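Local coordinates for dihydroorotase (PDB 2OGJ), which is a zinc-dependent amidohydrolase-superfamily esterase that deacetylates acetyl-(R)-mandelate in vitro, and acetyl glycolate less efficiently, at residues I17-V22 and Y379-A384. Residues are numbered along the deposited sequence; the frame is centred on the assembly and turned at random.
Sequences ILLTNV and YAVIGA
Strand 17-20 packs against the end of strand 368-382, from a different sheet, and the turn after it, with backbones closest where I17 lies 6.6 Å from A384, CA to CA. The two strands share no backbone pairing, and the direct contacts between them are apolar side-chain contacts, a small worked example of how sheets pack face to face. V381 carries the contact on its strand: it turns its side chain toward 17-22, and its two methyls divide the work. CG2, beside the backbone N, meets L19 CD2 at 4.2 Å, while CG1, turned anti to that N (chi1 -165°), reaches I17 CD1 at 4.3 Å. L19 and V381 pass alongside each other, their side chains running in opposite directions. I17 and L19, alternate residues of one strand, both aim inward and thus offer V381 a methyl each. I17 is extended beyond CB (chi2 179°), which carries CD1 across to V381. The contact is buried but modest, at 157 Å² over both sides. Around it, 17-20 sits between strands 36-40 and 59-61 in a mixed four-stranded sheet; R61 of strand 59-61 touches I17, L19 and V381 and makes a cation-pi contact with Y379, while I69 of strand 68-75 packs on L19. Strand 368-382 pairs antiparallel with strands 348-362 and 385-388, consistent with the small beta sandwich that flanks the TIM barrel in amidohydrolases.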
loop_
_atom_site.group_PDB
_atom_site.type_symbol
_atom_site.label_atom_id
_atom_site.label_comp_id
_atom_site.label_asym_id
_atom_site.label_seq_id
_atom_site.Cartn_x
_atom_site.Cartn_y
_atom_site.Cartn_z
ATOM N N ILE A 17 34.119 -12.978 49.602
ATOM C CA ILE A 17 32.945 -13.697 50.051
ATOM C C ILE A 17 33.254 -15.163 50.140
ATOM O O ILE A 17 34.050 -15.697 49.372
ATOM C CB ILE A 17 31.762 -13.584 49.073
ATOM C CG1 ILE A 17 31.437 -12.126 48.761
ATOM C CG2 ILE A 17 30.554 -14.266 49.669
ATOM C CD1 ILE A 17 30.287 -11.989 47.781
ATOM N N LEU A 18 32.601 -15.818 51.083
ATOM C CA LEU A 18 32.773 -17.235 51.248
ATOM C C LEU A 18 31.397 -17.876 51.220
ATOM O O LEU A 18 30.597 -17.702 52.132
ATOM C CB LEU A 18 33.485 -17.541 52.564
ATOM C CG LEU A 18 33.559 -19.040 52.856
ATOM C CD1 LEU A 18 34.389 -19.719 51.783
ATOM C CD2 LEU A 18 34.146 -19.282 54.232
ATOM N N LEU A 19 31.111 -18.576 50.133
ATOM C CA LEU A 19 29.848 -19.280 49.995
ATOM C C LEU A 19 30.139 -20.665 50.534
ATOM O O LEU A 19 31.004 -21.364 50.018
ATOM C CB LEU A 19 29.420 -19.402 48.524
ATOM C CG LEU A 19 28.938 -18.143 47.814
ATOM C CD1 LEU A 19 30.038 -17.096 47.811
ATOM C CD2 LEU A 19 28.541 -18.494 46.409
ATOM N N THR A 20 29.439 -21.057 51.586
ATOM C CA THR A 20 29.658 -22.376 52.140
ATOM C C THR A 20 28.451 -23.261 51.863
ATOM O O THR A 20 27.352 -22.782 51.603
ATOM C CB THR A 20 29.923 -22.304 53.666
ATOM O OG1 THR A 20 28.797 -21.713 54.329
ATOM C CG2 THR A 20 31.170 -21.464 53.943
ATOM N N ASN A 21 28.653 -24.565 51.840
ATOM C CA ASN A 21 27.646 -25.596 51.711
ATOM C C ASN A 21 26.845 -25.408 50.440
ATOM O O ASN A 21 25.555 -25.409 50.482
ATOM C CB ASN A 21 26.786 -25.645 52.969
ATOM C CG ASN A 21 27.626 -25.466 54.219
ATOM O OD1 ASN A 21 28.841 -25.264 54.138
ATOM N ND2 ASN A 21 26.988 -25.538 55.381
ATOM N N VAL A 22 27.468 -25.419 49.265
ATOM C CA VAL A 22 26.811 -25.339 47.961
ATOM C C VAL A 22 27.044 -26.642 47.196
ATOM O O VAL A 22 28.062 -27.306 47.389
ATOM C CB VAL A 22 27.369 -24.166 47.099
ATOM C CG1 VAL A 22 27.001 -22.853 47.720
ATOM C CG2 VAL A 22 28.878 -24.269 46.974
ATOM N N TYR A 379 20.593 -16.629 45.700
ATOM C CA TYR A 379 21.550 -15.564 45.486
ATOM C C TYR A 379 22.122 -15.611 44.134
ATOM O O TYR A 379 22.397 -16.684 43.587
ATOM C CB TYR A 379 22.799 -15.691 46.344
ATOM C CG TYR A 379 22.499 -15.748 47.818
ATOM C CD1 TYR A 379 22.158 -16.942 48.440
ATOM C CD2 TYR A 379 22.572 -14.593 48.570
ATOM C CE1 TYR A 379 21.902 -16.993 49.776
ATOM C CE2 TYR A 379 22.301 -14.624 49.931
ATOM C CZ TYR A 379 21.963 -15.833 50.530
ATOM O OH TYR A 379 21.678 -15.879 51.890
ATOM N N ALA A 380 22.288 -14.405 43.642
ATOM C CA ALA A 380 22.968 -14.218 42.407
ATOM C C ALA A 380 24.190 -13.437 42.769
ATOM O O ALA A 380 24.112 -12.299 43.230
ATOM C CB ALA A 380 22.140 -13.454 41.391
ATOM N N VAL A 381 25.350 -14.050 42.543
ATOM C CA VAL A 381 26.655 -13.534 42.874
ATOM C C VAL A 381 27.445 -13.211 41.643
ATOM O O VAL A 381 27.904 -14.100 40.932
ATOM C CB VAL A 381 27.435 -14.601 43.672
ATOM C CG1 VAL A 381 28.646 -14.004 44.344
ATOM C CG2 VAL A 381 26.536 -15.242 44.712
ATOM N N ILE A 382 27.623 -11.950 41.393
ATOM C CA ILE A 382 28.385 -11.478 40.256
ATOM C C ILE A 382 29.681 -10.869 40.762
ATOM O O ILE A 382 29.690 -9.758 41.297
ATOM C CB ILE A 382 27.571 -10.411 39.494
ATOM C CG1 ILE A 382 26.205 -10.976 39.094
ATOM C CG2 ILE A 382 28.335 -9.911 38.266
ATOM C CD1 ILE A 382 25.236 -9.939 38.575
ATOM N N GLY A 383 30.772 -11.607 40.592
ATOM C CA GLY A 383 32.040 -11.146 41.103
ATOM C C GLY A 383 31.914 -11.158 42.615
ATOM O O GLY A 383 31.429 -12.134 43.201
ATOM N N ALA A 384 32.310 -10.061 43.254
ATOM C CA ALA A 384 32.254 -9.962 44.710
ATOM C C ALA A 384 30.881 -9.614 45.264
ATOM O O ALA A 384 30.636 -9.788 46.461
ATOM C CB ALA A 384 33.261 -8.938 45.201
#